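Local coordinates for protein putative ABC transporter (Thermobispora bispora, PDB 4PE6) that probably serves as the carbohydrate-binding receptor of an ABC importer and holds (2R,3S)-2,3,4-trihydroxybutanoic acid in the cleft between its two lobes, at residues N126-V129 and D130-T133; Q159-A162 and E163-T167. All blocks are in the same frame, centred on the assembly; numbering follows the deposited sequence.

Contact 1: residues N126-V129 and D130-T133; sequences NSFV and DWAT. With LTH ((2R,3S)-2,3,4-trihydroxybutanoic acid), chain C.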
ATOM      1  N   ASN A 126      -5.358   0.737  -6.062  1.00 16.89           N
ATOM      2  CA  ASN A 126      -5.276   2.173  -5.947  1.00 17.04           C
ATOM      3  C   ASN A 126      -4.461   2.661  -7.132  1.00 17.05           C
ATOM      4  O   ASN A 126      -3.764   1.873  -7.796  1.00 16.86           O
ATOM      5  CB  ASN A 126      -4.532   2.603  -4.658  1.00 16.79           C
ATOM      6  CG  ASN A 126      -5.374   2.537  -3.372  1.00 16.92           C
ATOM      7  OD1 ASN A 126      -4.862   2.896  -2.299  1.00 16.82           O
ATOM      8  ND2 ASN A 126      -6.603   2.038  -3.439  1.00 17.06           N
ATOM      9  N   SER A 127      -4.477   3.966  -7.364  1.00 17.44           N
ATOM     10  CA  SER A 127      -3.569   4.553  -8.383  1.00 17.64           C
ATOM     11  C   SER A 127      -2.137   4.664  -7.854  1.00 17.19           C
ATOM     12  O   SER A 127      -1.766   5.631  -7.192  1.00 17.24           O
ATOM     13  CB  SER A 127      -4.025   5.918  -8.857  1.00 18.31           C
ATOM     14  OG  SER A 127      -3.061   6.453  -9.749  1.00 18.65           O
ATOM     15  N   PHE A 128      -1.326   3.680  -8.202  1.00 16.82           N
ATOM     16  CA  PHE A 128       0.083   3.695  -7.838  1.00 16.57           C
ATOM     17  C   PHE A 128       0.808   4.824  -8.543  1.00 17.02           C
ATOM     18  O   PHE A 128       1.709   5.430  -7.969  1.00 16.93           O
ATOM     19  CB  PHE A 128       0.698   2.333  -8.089  1.00 16.32           C
ATOM     20  CG  PHE A 128      -0.086   1.230  -7.463  1.00 15.98           C
ATOM     21  CD1 PHE A 128      -0.310   1.232  -6.083  1.00 15.66           C
ATOM     22  CD2 PHE A 128      -0.664   0.243  -8.224  1.00 16.06           C
ATOM     23  CE1 PHE A 128      -1.072   0.239  -5.490  1.00 15.51           C
ATOM     24  CE2 PHE A 128      -1.409  -0.753  -7.633  1.00 15.78           C
ATOM     25  CZ  PHE A 128      -1.625  -0.750  -6.271  1.00 15.55           C
ATOM     26  N   VAL A 129       0.360   5.155  -9.753  1.00 17.68           N
ATOM     27  CA  VAL A 129       0.916   6.288 -10.455  1.00 18.35           C
ATOM     28  C   VAL A 129       0.700   7.589  -9.682  1.00 18.45           C
ATOM     29  O   VAL A 129       1.626   8.375  -9.538  1.00 18.69           O
ATOM     30  CB  VAL A 129       0.349   6.419 -11.873  1.00 19.20           C
ATOM     31  CG1 VAL A 129       0.799   7.728 -12.496  1.00 20.03           C
ATOM     32  CG2 VAL A 129       0.826   5.241 -12.727  1.00 19.43           C
ATOM     33  N   ASP A 130      -0.510   7.822  -9.195  1.00 18.44           N
ATOM     34  CA  ASP A 130      -0.774   9.039  -8.431  1.00 18.67           C
ATOM     35  C   ASP A 130       0.102   9.121  -7.177  1.00 18.12           C
ATOM     36  O   ASP A 130       0.660  10.171  -6.876  1.00 18.28           O
ATOM     37  CB  ASP A 130      -2.243   9.129  -8.040  1.00 18.95           C
ATOM     38  CG  ASP A 130      -3.139   9.534  -9.203  1.00 19.92           C
ATOM     39  OD1 ASP A 130      -2.615   9.830 -10.299  1.00 20.51           O
ATOM     40  OD2 ASP A 130      -4.364   9.521  -9.016  1.00 20.20           O
ATOM     41  N   TRP A 131       0.204   7.999  -6.457  1.00 17.50           N
ATOM     42  CA  TRP A 131       1.046   7.926  -5.262  1.00 17.21           C
ATOM     43  C   TRP A 131       2.462   8.307  -5.609  1.00 17.33           C
ATOM     44  O   TRP A 131       3.005   9.252  -5.059  1.00 17.35           O
ATOM     45  CB  TRP A 131       0.976   6.523  -4.662  1.00 16.65           C
ATOM     46  CG  TRP A 131       1.902   6.235  -3.495  1.00 16.56           C
ATOM     47  CD1 TRP A 131       2.788   7.082  -2.893  1.00 16.82           C
ATOM     48  CD2 TRP A 131       2.035   4.982  -2.838  1.00 16.24           C
ATOM     49  NE1 TRP A 131       3.465   6.420  -1.868  1.00 16.69           N
ATOM     50  CE2 TRP A 131       3.017   5.133  -1.821  1.00 16.34           C
ATOM     51  CE3 TRP A 131       1.429   3.739  -3.010  1.00 15.96           C
ATOM     52  CZ2 TRP A 131       3.402   4.086  -0.981  1.00 16.18           C
ATOM     53  CZ3 TRP A 131       1.809   2.691  -2.155  1.00 15.84           C
ATOM     54  CH2 TRP A 131       2.779   2.890  -1.141  1.00 15.87           C
ATOM     55  N   ALA A 132       3.063   7.589  -6.554  1.00 17.53           N
ATOM     56  CA  ALA A 132       4.446   7.901  -6.927  1.00 17.97           C
ATOM     57  C   ALA A 132       4.642   9.353  -7.338  1.00 18.90           C
ATOM     58  O   ALA A 132       5.689   9.930  -7.069  1.00 18.95           O
ATOM     59  CB  ALA A 132       4.948   6.953  -8.020  1.00 17.96           C
ATOM     60  N   THR A 133       3.633   9.956  -7.995  1.00 19.75           N
ATOM     61  CA  THR A 133       3.743  11.329  -8.436  1.00 20.87           C
ATOM     62  C   THR A 133       3.659  12.272  -7.230  1.00 21.64           C
ATOM     63  O   THR A 133       4.452  13.199  -7.112  1.00 21.68           O
ATOM     64  CB  THR A 133       2.655  11.657  -9.500  1.00 21.35           C
ATOM     65  OG1 THR A 133       2.790  10.755 -10.604  1.00 21.27           O
ATOM     66  CG2 THR A 133       2.784  13.107 -10.029  1.00 22.32           C
TER
HETATM   67  O1  LTH C 401       3.327  -0.491   1.211  1.00 23.17           O
HETATM   68  C1  LTH C 401       2.937  -1.635   0.771  1.00 19.98           C
HETATM   69  O   LTH C 401       3.275  -2.750   1.223  1.00 18.42           O
HETATM   70  C2  LTH C 401       1.880  -1.659  -0.360  1.00 17.06           C
HETATM   71  O2  LTH C 401       1.592  -3.019  -0.774  1.00 16.65           O
HETATM   72  C3  LTH C 401       2.346  -0.901  -1.585  1.00 17.81           C
HETATM   73  O3  LTH C 401       3.561  -1.466  -2.071  1.00 17.79           O
HETATM   74  C4  LTH C 401       1.274  -1.027  -2.686  1.00 17.90           C
HETATM   75  O4  LTH C 401       0.098  -0.341  -2.181  1.00 16.32           O
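Ser127 caps helix 128-142 by accepting a bond from Asp130 N to its OG (2.9 Å, N-H...O angle 160°). This N-cap lies in a type I periplasmic binding protein fold, where the chain leaves strand 122-126 and passes into the second lobe. OG stands opposite the backbone N and beside the carbonyl carbon (chi1 176°), a rotation that brings the hydroxyl to an amide of the first helical turn. The carboxylate of Asp130 packs against the same arm, CG 3.1 Å from Ser127 OG, though the angles are too poor for a hydrogen bond. An acidic group suits this first turn, where its charge probably complements the helix start; a lysine in its place would probably lose that balance and leave the serine hydroxymethyl without its flat neighbour. Trp131 N, Ala132 N and Thr133 N then bond in turn to the carbonyls of Ser127, Phe128 and Val129. On the exposed side, Val129 and Thr133 run side by side. Large flat side chains suit the cleft side: Asn126 O sits over the centre of one face of the Phe128 ring, and Trp131 CE3 meets the edge of that ring, 4.3 Å from CD1. Asp113, Ser259, Asn30 and Arg33 hydrogen-bond the ligand, while the two aromatics shape its hydroxymethyl end. With chi1 at 174°, Trp131 turns its CG away from its own N and places the indole beside the ligand; ligand O4 lies in the indole plane at the edge, 3.5 Å from CZ3, and 3.6 Å from Phe128 CE1.

Contact 2: residues Q159-A162 and E163-T167; sequences QPEA and EMYET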
ATOM      1  N   GLN A 159       4.024  -5.885  -8.439  1.00 16.59           N
ATOM      2  CA  GLN A 159       3.586  -5.061  -9.586  1.00 16.91           C
ATOM      3  C   GLN A 159       3.492  -3.557  -9.258  1.00 16.45           C
ATOM      4  O   GLN A 159       3.991  -2.720 -10.021  1.00 16.52           O
ATOM      5  CB  GLN A 159       2.277  -5.606 -10.165  1.00 17.47           C
ATOM      6  CG  GLN A 159       1.654  -4.760 -11.278  1.00 18.02           C
ATOM      7  CD  GLN A 159       0.736  -3.674 -10.767  1.00 18.07           C
ATOM      8  OE1 GLN A 159       0.182  -3.755  -9.661  1.00 18.08           O
ATOM      9  NE2 GLN A 159       0.582  -2.635 -11.557  1.00 18.52           N
ATOM     10  N   PRO A 160       2.867  -3.192  -8.133  1.00 15.94           N
ATOM     11  CA  PRO A 160       2.839  -1.771  -7.842  1.00 15.74           C
ATOM     12  C   PRO A 160       4.214  -1.141  -7.713  1.00 15.53           C
ATOM     13  O   PRO A 160       4.416  -0.031  -8.191  1.00 15.44           O
ATOM     14  CB  PRO A 160       2.075  -1.685  -6.503  1.00 15.59           C
ATOM     15  CG  PRO A 160       1.251  -2.921  -6.465  1.00 15.78           C
ATOM     16  CD  PRO A 160       2.085  -3.967  -7.158  1.00 16.00           C
ATOM     17  N   GLU A 161       5.156  -1.823  -7.070  1.00 15.44           N
ATOM     18  CA  GLU A 161       6.491  -1.260  -6.924  1.00 15.37           C
ATOM     19  C   GLU A 161       7.132  -1.026  -8.281  1.00 15.96           C
ATOM     20  O   GLU A 161       7.751   0.015  -8.522  1.00 15.90           O
ATOM     21  CB  GLU A 161       7.401  -2.149  -6.088  1.00 15.30           C
ATOM     22  CG  GLU A 161       8.701  -1.449  -5.700  1.00 15.09           C
ATOM     23  CD  GLU A 161       9.736  -1.372  -6.809  1.00 15.36           C
ATOM     24  OE1 GLU A 161       9.791  -2.312  -7.647  1.00 15.59           O
ATOM     25  OE2 GLU A 161      10.519  -0.384  -6.800  1.00 15.31           O
ATOM     26  N   ALA A 162       6.975  -1.981  -9.183  1.00 16.67           N
ATOM     27  CA  ALA A 162       7.613  -1.838 -10.464  1.00 17.59           C
ATOM     28  C   ALA A 162       7.028  -0.623 -11.201  1.00 17.91           C
ATOM     29  O   ALA A 162       7.767   0.150 -11.810  1.00 17.94           O
ATOM     30  CB  ALA A 162       7.484  -3.118 -11.286  1.00 18.19           C
ATOM     31  N   GLU A 163       5.711  -0.444 -11.099  1.00 18.38           N
ATOM     32  CA  GLU A 163       5.023   0.668 -11.751  1.00 19.18           C
ATOM     33  C   GLU A 163       5.468   2.008 -11.183  1.00 18.84           C
ATOM     34  O   GLU A 163       5.724   2.977 -11.936  1.00 18.64           O
ATOM     35  CB  GLU A 163       3.497   0.537 -11.622  1.00 19.84           C
ATOM     36  CG  GLU A 163       2.767   1.636 -12.384  1.00 21.21           C
ATOM     37  CD  GLU A 163       1.284   1.402 -12.593  1.00 22.27           C
ATOM     38  OE1 GLU A 163       0.569   1.055 -11.638  1.00 23.03           O
ATOM     39  OE2 GLU A 163       0.834   1.606 -13.737  1.00 23.89           O
HETATM   40  N   MSE A 164       5.564   2.065  -9.852  1.00 18.18           N
HETATM   41  CA  MSE A 164       5.949   3.304  -9.192  1.00 18.31           C
HETATM   42  C   MSE A 164       7.366   3.658  -9.483  1.00 18.15           C
HETATM   43  O   MSE A 164       7.664   4.837  -9.648  1.00 18.33           O
HETATM   44  CB  MSE A 164       5.672   3.233  -7.685  1.00 18.14           C
HETATM   45  CG  MSE A 164       4.172   3.038  -7.477  1.00 18.68           C
HETATM   46 SE   MSE A 164       3.562   3.383  -5.621  1.00 19.77          SE
HETATM   47  CE  MSE A 164       3.971   1.682  -4.788  1.00 19.19           C
ATOM     48  N   TYR A 165       8.249   2.667  -9.597  1.00 18.29           N
ATOM     49  CA  TYR A 165       9.658   2.940  -9.896  1.00 18.88           C
ATOM     50  C   TYR A 165       9.771   3.580 -11.299  1.00 19.65           C
ATOM     51  O   TYR A 165      10.527   4.534 -11.494  1.00 19.19           O
ATOM     52  CB  TYR A 165      10.557   1.676  -9.757  1.00 18.93           C
ATOM     53  CG  TYR A 165      12.044   1.947  -9.934  1.00 19.16           C
ATOM     54  CD1 TYR A 165      12.692   2.904  -9.148  1.00 18.93           C
ATOM     55  CD2 TYR A 165      12.808   1.261 -10.888  1.00 19.70           C
ATOM     56  CE1 TYR A 165      14.039   3.183  -9.312  1.00 19.32           C
ATOM     57  CE2 TYR A 165      14.159   1.546 -11.055  1.00 20.18           C
ATOM     58  CZ  TYR A 165      14.765   2.500 -10.247  1.00 19.89           C
ATOM     59  OH  TYR A 165      16.086   2.812 -10.383  1.00 20.58           O
ATOM     60  N   GLU A 166       9.017   3.072 -12.267  1.00 20.45           N
ATOM     61  CA  GLU A 166       9.016   3.682 -13.587  1.00 21.99           C
ATOM     62  C   GLU A 166       8.529   5.110 -13.492  1.00 21.42           C
ATOM     63  O   GLU A 166       9.085   6.004 -14.141  1.00 22.08           O
ATOM     64  CB  GLU A 166       8.138   2.907 -14.582  1.00 23.70           C
ATOM     65  CG  GLU A 166       8.641   1.515 -14.878  1.00 25.06           C
ATOM     66  CD  GLU A 166      10.051   1.523 -15.419  1.00 26.66           C
ATOM     67  OE1 GLU A 166      10.292   2.220 -16.436  1.00 29.45           O
ATOM     68  OE2 GLU A 166      10.929   0.858 -14.811  1.00 27.60           O
ATOM     69  N   THR A 167       7.484   5.336 -12.699  1.00 20.35           N
ATOM     70  CA  THR A 167       6.942   6.680 -12.547  1.00 20.17           C
ATOM     71  C   THR A 167       7.993   7.597 -11.894  1.00 19.51           C
ATOM     72  O   THR A 167       8.249   8.699 -12.388  1.00 19.69           O
ATOM     73  CB  THR A 167       5.640   6.699 -11.727  1.00 20.02           C
ATOM     74  OG1 THR A 167       4.676   5.840 -12.328  1.00 20.40           O
ATOM     75  CG2 THR A 167       5.064   8.077 -11.655  1.00 20.34           C
TER
HETATM   76  O   HOH W   1      -1.510  -0.463 -11.846  1.00 20.63           O
HETATM   77  O   HOH W   2      10.071  -0.826 -12.942  1.00 26.86           O
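Glu163 stands one helical turn beyond Gln159, their side chains alongside and pointing the same way. The amide and carboxylate are turned 67° from each other and, with Gln159 NE2 3.7 Å from Glu163 OE1, are bridged by a water that takes a proton from NE2 and gives one to OE1, while Gln159 OE1 is held by Ala115 N. Met164, present as selenomethionine, folds back at chi3 (-83°), bringing CE to 4.2 Å from Pro160 CB; a flexible apolar chain suits this buried side. Proline lacks an N-H to donate, which costs nothing in a first turn, and its O still accepts from Met164 N (2.9 Å). Tyr165 CB lies 3.6 Å from Glu161 OE2, with ring and carboxylate planes only 28° apart. Arg153 joins this pair, salt-bridged to the glutamate and making a cation-pi contact with the ring. Glu166, on the exposed side, shares a water with Ala162 O through OE2, which also pairs with Lys169. Thr167 N and OG1 both bond Glu163 O, from opposite faces of its plane. The turns begin helix 159-173 of the beta-alpha-beta unit between strands 147-153 and 178-185, with Pro160, Glu163 and Met164 against helix 128-142.

Contacts 1 and 2 are the opening turns of two different helices, 128-142 and 159-173, which pack against each other and both bring residues to the ligand pocket. Each is partly buried, with buried residues of each meeting on the shared side: Trp131 CE3 lies 3.4 Å from Met164 SE, and Phe128 CZ 3.6 Å from Pro160 CG. Contact 1 lies where the chain crosses between lobes and meets the ligand with two aromatic side chains, its side-chain hydrogen bonding across the segments led by the serine cap. Contact 2 belongs wholly to a beta-alpha-beta unit, touches the ligand through a proline, buries one glutamate against an arginine and turns others to waters and a lysine. Val129 and Ala162 mark their exposed sides.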